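Local coordinates for protein Ton_1535 (Thermococcus onnurineus, PDB 3ZPJ) that is of unknown function but folds as an all-helical alpha-solenoid interrupted by a left-handed helical turn, at residues Gln32-Thr37 with Tyr77-Ser82; Val250-Lys255 with Thr291-Leu296. All coordinates share one frame; numbering follows the deposited sequence.

Contact 1 (Gln32-Thr37 with Tyr77-Ser82); sequences QVQVLT and YSIIAS
The flat amide of Gln34 lies over the end of Ile79. Ile79 CD1 sits under one amide face, 3.6 Å from Gln34 CD, almost straight below that carbon. Ile79 CG2 approaches the same face more loosely, on the OE1 side, so neither methyl meets an edge. The other face has no partner in 77-82. A bend at chi2 (-80°) folds the Gln34 chain back over Ile79, although its CB points away from the facing helix.

The second flat group is the peptide carbonyl of Val33. Val33 O accepts twice from Thr37, from the amide N on one face of the carbonyl plane and from OG1 on the other. The hydroxyl bond is 2.7 Å from Thr37 OG1 to Val33 O. It depends on Thr37 chi1 of 52°, which turns OG1 back toward the preceding turn.

Ile79 CG2 fits between Thr37 and Val33, 3.3 Å from Thr37 OG1 and 4.0 Å from Val33 CG1. The Val33 and Ile80 side chains cross at about a right angle, meeting through their CG1 atoms.

The two helical segments run nearly parallel, at 9°, and their axes come within 9.7 Å. Ile63 of helix 53-66 also touches Val33, and Phe96 of helix 90-104 touches Ile80.

No hydrogen bond crosses between the segments. Thr37 gives its hydroxyl hydrogen to its own helix, and the Gln34 amide meets Ile79 by its face. The contact therefore rests on van der Waals packing around Ile79.

Contact 2 (Val250-Lys255 with Thr291-Leu296); sequences VALWMK and TELGNL
Leu293 lays its CD2 methyl over the backbone of Leu252, 3.6 Å from Leu252 CA. The same methyl touches Ala251 CB at 4.0 Å and Leu252 CD1 at 3.9 Å. Leu252 CG is anti to its own N (chi1 -172°), which carries both its methyls toward the facing segment. Its CD2 reaches the carboxylate of Glu292, with Leu252 CD2 3.6 Å from Glu292 OE1. That oxygen has its polar partner in Arg256, a salt bridge beside the apolar patch.

Lys255 runs out extended as far as CE and then bends at chi4 (75°). Its ammonium donates to the last helical carbonyl, with Lys255 NZ 3.0 Å from Leu293 O. The nitrogen stands above the carbonyl plane, 49° out of it. Tyr262 OH is a second hydrogen-bond partner of NZ. A positive charge here would suit the C-terminal end of helix 280-293.

Gly294 ends that helix with positive phi in a Schellman motif. Asn295 follows as N-cap of the next helix, its OD1 accepting from Arg298 N. A Schellman C-cap thus passes directly to an Asn N-cap, and the helix end before it, through Glu292 and Leu293, packs on helix 240-256 of the alpha-solenoid.

Overall arrangement
Contact 1 closes before contact 2 opens, so the two follow in series along the chain. They share no helix. Contact 1 joins helices 29-45 and 70-86 near the N-terminus. Contact 2 joins helix 240-256 to the end of helix 280-293, nearer the C-terminus. Their centres are 43 Å apart, their nearest atoms about 28 Å, and they lie on opposite sides of the chain's centre. In each, one intervening helix, 53-66 or 262-271, also packs on the joined pair. Such local stacking of neighbouring helices builds an elongated solenoid. The two contacts do not touch, and each joins helices close in sequence, as expected of a solenoid.

Contact 1 (Gln32-Thr37 with Tyr77-Ser82)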
loop_
_atom_site.group_PDB
_atom_site.type_symbol
_atom_site.label_atom_id
_atom_site.label_comp_id
_atom_site.label_asym_id
_atom_site.label_seq_id
_atom_site.Cartn_x
_atom_site.Cartn_y
_atom_site.Cartn_z
ATOM N N GLN A 32 -8.304 26.645 3.757
ATOM C CA GLN A 32 -9.592 26.843 3.083
ATOM C C GLN A 32 -9.786 25.849 1.939
ATOM O O GLN A 32 -10.889 25.387 1.698
ATOM C CB GLN A 32 -9.720 28.275 2.556
ATOM C CG GLN A 32 -9.767 29.324 3.646
ATOM C CD GLN A 32 -9.919 30.715 3.085
ATOM O OE1 GLN A 32 -9.680 30.935 1.903
ATOM N NE2 GLN A 32 -10.319 31.664 3.925
ATOM N N VAL A 33 -8.699 25.514 1.249
ATOM C CA VAL A 33 -8.769 24.670 0.075
ATOM C C VAL A 33 -8.940 23.211 0.474
ATOM O O VAL A 33 -9.720 22.486 -0.147
ATOM C CB VAL A 33 -7.520 24.859 -0.817
ATOM C CG1 VAL A 33 -7.533 23.895 -1.987
ATOM C CG2 VAL A 33 -7.471 26.264 -1.320
ATOM N N GLN A 34 -8.186 22.800 1.497
ATOM C CA GLN A 34 -8.382 21.534 2.196
ATOM C C GLN A 34 -9.838 21.328 2.587
ATOM O O GLN A 34 -10.421 20.278 2.338
ATOM C CB GLN A 34 -7.560 21.507 3.492
ATOM C CG GLN A 34 -6.064 21.450 3.310
ATOM C CD GLN A 34 -5.580 20.054 3.006
ATOM O OE1 GLN A 34 -6.361 19.193 2.588
ATOM N NE2 GLN A 34 -4.283 19.813 3.220
ATOM N N VAL A 35 -10.419 22.326 3.232
ATOM C CA VAL A 35 -11.775 22.177 3.707
ATOM C C VAL A 35 -12.709 22.059 2.515
ATOM O O VAL A 35 -13.518 21.126 2.439
ATOM C CB VAL A 35 -12.177 23.345 4.609
ATOM C CG1 VAL A 35 -13.660 23.292 4.926
ATOM C CG2 VAL A 35 -11.363 23.298 5.883
ATOM N N LEU A 36 -12.581 22.994 1.575
ATOM C CA LEU A 36 -13.481 23.028 0.429
ATOM C C LEU A 36 -13.468 21.684 -0.283
ATOM O O LEU A 36 -14.522 21.099 -0.544
ATOM C CB LEU A 36 -13.118 24.165 -0.524
ATOM C CG LEU A 36 -13.394 25.577 0.002
ATOM C CD1 LEU A 36 -12.661 26.620 -0.828
ATOM C CD2 LEU A 36 -14.881 25.870 0.014
ATOM N N THR A 37 -12.272 21.167 -0.543
ATOM C CA THR A 37 -12.155 19.931 -1.305
ATOM C C THR A 37 -12.647 18.689 -0.553
ATOM O O THR A 37 -13.119 17.742 -1.170
ATOM C CB THR A 37 -10.726 19.720 -1.865
ATOM O OG1 THR A 37 -9.769 19.846 -0.820
ATOM C CG2 THR A 37 -10.416 20.750 -2.932
ATOM N N TYR A 77 -2.860 23.728 -5.729
ATOM C CA TYR A 77 -3.104 23.080 -7.011
ATOM C C TYR A 77 -3.057 21.550 -6.886
ATOM O O TYR A 77 -3.816 20.842 -7.555
ATOM C CB TYR A 77 -2.067 23.539 -8.033
ATOM C CG TYR A 77 -2.299 24.915 -8.616
ATOM C CD1 TYR A 77 -3.573 25.466 -8.685
ATOM C CD2 TYR A 77 -1.239 25.653 -9.125
ATOM C CE1 TYR A 77 -3.780 26.720 -9.234
ATOM C CE2 TYR A 77 -1.434 26.911 -9.679
ATOM C CZ TYR A 77 -2.703 27.440 -9.730
ATOM O OH TYR A 77 -2.891 28.691 -10.283
ATOM N N SER A 78 -2.173 21.043 -6.029
ATOM C CA SER A 78 -2.067 19.594 -5.803
ATOM C C SER A 78 -3.304 19.050 -5.131
ATOM O O SER A 78 -3.827 18.005 -5.525
ATOM C CB SER A 78 -0.862 19.259 -4.934
ATOM O OG SER A 78 0.331 19.539 -5.620
ATOM N N ILE A 79 -3.759 19.760 -4.104
ATOM C CA ILE A 79 -4.992 19.410 -3.404
ATOM C C ILE A 79 -6.179 19.356 -4.369
ATOM O O ILE A 79 -6.930 18.381 -4.407
ATOM C CB ILE A 79 -5.242 20.380 -2.255
ATOM C CG1 ILE A 79 -4.032 20.342 -1.308
ATOM C CG2 ILE A 79 -6.550 20.044 -1.513
ATOM C CD1 ILE A 79 -4.178 21.186 -0.062
ATOM N N ILE A 80 -6.312 20.390 -5.183
ATOM C CA ILE A 80 -7.356 20.432 -6.192
ATOM C C ILE A 80 -7.197 19.282 -7.187
ATOM O O ILE A 80 -8.176 18.647 -7.588
ATOM C CB ILE A 80 -7.314 21.788 -6.920
ATOM C CG1 ILE A 80 -7.753 22.895 -5.947
ATOM C CG2 ILE A 80 -8.155 21.748 -8.190
ATOM C CD1 ILE A 80 -7.476 24.300 -6.429
ATOM N N ALA A 81 -5.951 19.012 -7.558
ATOM C CA ALA A 81 -5.632 17.992 -8.560
ATOM C C ALA A 81 -6.026 16.581 -8.143
ATOM O O ALA A 81 -6.597 15.848 -8.933
ATOM C CB ALA A 81 -4.154 18.029 -8.907
ATOM N N SER A 82 -5.701 16.196 -6.913
ATOM C CA SER A 82 -6.029 14.846 -6.465
ATOM C C SER A 82 -7.533 14.658 -6.253
ATOM O O SER A 82 -8.050 13.580 -6.526
ATOM C CB SER A 82 -5.210 14.404 -5.236
ATOM O OG SER A 82 -5.457 15.206 -4.103
#

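Contact 2 (Val250-Lys255 with Thr291-Leu296)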
loop_
_atom_site.group_PDB
_atom_site.type_symbol
_atom_site.label_atom_id
_atom_site.label_comp_id
_atom_site.label_asym_id
_atom_site.label_seq_id
_atom_site.Cartn_x
_atom_site.Cartn_y
_atom_site.Cartn_z
ATOM N N VAL A 250 -3.332 -14.246 5.108
ATOM C CA VAL A 250 -3.550 -13.660 6.416
ATOM C C VAL A 250 -3.084 -14.602 7.517
ATOM O O VAL A 250 -2.420 -14.179 8.463
ATOM C CB VAL A 250 -5.010 -13.247 6.624
ATOM C CG1 VAL A 250 -5.321 -13.108 8.106
ATOM C CG2 VAL A 250 -5.259 -11.937 5.922
ATOM N N ALA A 251 -3.400 -15.884 7.379
ATOM C CA ALA A 251 -2.952 -16.868 8.358
ATOM C C ALA A 251 -1.425 -16.827 8.439
ATOM O O ALA A 251 -0.847 -16.909 9.517
ATOM C CB ALA A 251 -3.431 -18.253 7.984
ATOM N N LEU A 252 -0.783 -16.674 7.290
ATOM C CA LEU A 252 0.669 -16.657 7.233
ATOM C C LEU A 252 1.231 -15.435 7.969
ATOM O O LEU A 252 2.249 -15.508 8.656
ATOM C CB LEU A 252 1.135 -16.671 5.773
ATOM C CG LEU A 252 2.634 -16.843 5.539
ATOM C CD1 LEU A 252 3.148 -18.070 6.294
ATOM C CD2 LEU A 252 2.904 -16.960 4.055
ATOM N N TRP A 253 0.563 -14.305 7.833
ATOM C CA TRP A 253 1.044 -13.114 8.515
ATOM C C TRP A 253 0.832 -13.259 10.027
ATOM O O TRP A 253 1.693 -12.897 10.829
ATOM C CB TRP A 253 0.384 -11.836 7.980
ATOM C CG TRP A 253 0.823 -10.670 8.781
ATOM C CD1 TRP A 253 0.108 -10.013 9.739
ATOM C CD2 TRP A 253 2.110 -10.059 8.747
ATOM N NE1 TRP A 253 0.868 -9.012 10.296
ATOM C CE2 TRP A 253 2.104 -9.019 9.699
ATOM C CE3 TRP A 253 3.267 -10.274 7.986
ATOM C CZ2 TRP A 253 3.211 -8.207 9.921
ATOM C CZ3 TRP A 253 4.363 -9.484 8.214
ATOM C CH2 TRP A 253 4.328 -8.453 9.170
ATOM N N MET A 254 -0.306 -13.825 10.411
ATOM C CA MET A 254 -0.587 -14.046 11.816
ATOM C C MET A 254 0.486 -14.964 12.399
ATOM O O MET A 254 0.910 -14.801 13.551
ATOM C CB MET A 254 -1.995 -14.636 11.993
ATOM C CG MET A 254 -3.090 -13.747 11.421
ATOM S SD MET A 254 -4.737 -14.391 11.629
ATOM C CE MET A 254 -4.742 -14.477 13.386
ATOM N N LYS A 255 0.928 -15.923 11.593
ATOM C CA LYS A 255 1.888 -16.916 12.052
ATOM C C LYS A 255 3.210 -16.233 12.326
ATOM O O LYS A 255 3.920 -16.594 13.249
ATOM C CB LYS A 255 2.075 -18.002 11.001
ATOM C CG LYS A 255 2.993 -19.159 11.400
ATOM C CD LYS A 255 3.270 -20.009 10.167
ATOM C CE LYS A 255 4.547 -20.837 10.306
ATOM N NZ LYS A 255 4.346 -22.009 11.213
ATOM N N THR A 291 3.025 -24.612 2.449
ATOM C CA THR A 291 4.355 -24.992 2.891
ATOM C C THR A 291 4.913 -23.987 3.903
ATOM O O THR A 291 5.303 -24.374 5.002
ATOM C CB THR A 291 5.317 -25.172 1.720
ATOM O OG1 THR A 291 4.877 -26.279 0.929
ATOM C CG2 THR A 291 6.721 -25.464 2.230
ATOM N N GLU A 292 4.924 -22.703 3.551
ATOM C CA GLU A 292 5.424 -21.675 4.469
ATOM C C GLU A 292 4.615 -21.642 5.762
ATOM O O GLU A 292 5.114 -21.266 6.818
ATOM C CB GLU A 292 5.444 -20.288 3.798
ATOM C CG GLU A 292 6.263 -20.272 2.514
ATOM C CD GLU A 292 6.316 -18.910 1.821
ATOM O OE1 GLU A 292 5.933 -17.887 2.436
ATOM O OE2 GLU A 292 6.747 -18.866 0.644
ATOM N N LEU A 293 3.359 -22.052 5.679
ATOM C CA LEU A 293 2.526 -22.121 6.869
ATOM C C LEU A 293 2.927 -23.286 7.772
ATOM O O LEU A 293 2.720 -23.235 8.982
ATOM C CB LEU A 293 1.054 -22.247 6.480
ATOM C CG LEU A 293 0.355 -20.951 6.086
ATOM C CD1 LEU A 293 -0.901 -21.240 5.256
ATOM C CD2 LEU A 293 0.023 -20.147 7.331
ATOM N N GLY A 294 3.493 -24.337 7.183
ATOM C CA GLY A 294 3.834 -25.529 7.936
ATOM C C GLY A 294 2.780 -26.616 7.867
ATOM O O GLY A 294 2.881 -27.628 8.555
ATOM N N ASN A 295 1.754 -26.415 7.048
ATOM C CA ASN A 295 0.776 -27.470 6.825
ATOM C C ASN A 295 1.265 -28.341 5.668
ATOM O O ASN A 295 0.806 -28.218 4.535
ATOM C CB ASN A 295 -0.620 -26.891 6.549
ATOM C CG ASN A 295 -1.730 -27.944 6.610
ATOM O OD1 ASN A 295 -1.538 -29.110 6.234
ATOM N ND2 ASN A 295 -2.904 -27.529 7.078
ATOM N N LEU A 296 2.210 -29.222 5.961
ATOM C CA LEU A 296 2.821 -30.026 4.919
ATOM C C LEU A 296 1.887 -31.105 4.366
ATOM O O LEU A 296 2.058 -31.546 3.229
ATOM C CB LEU A 296 4.166 -30.595 5.395
ATOM C CG LEU A 296 5.084 -29.454 5.856
ATOM C CD1 LEU A 296 6.455 -29.923 6.316
ATOM C CD2 LEU A 296 5.227 -28.413 4.759
#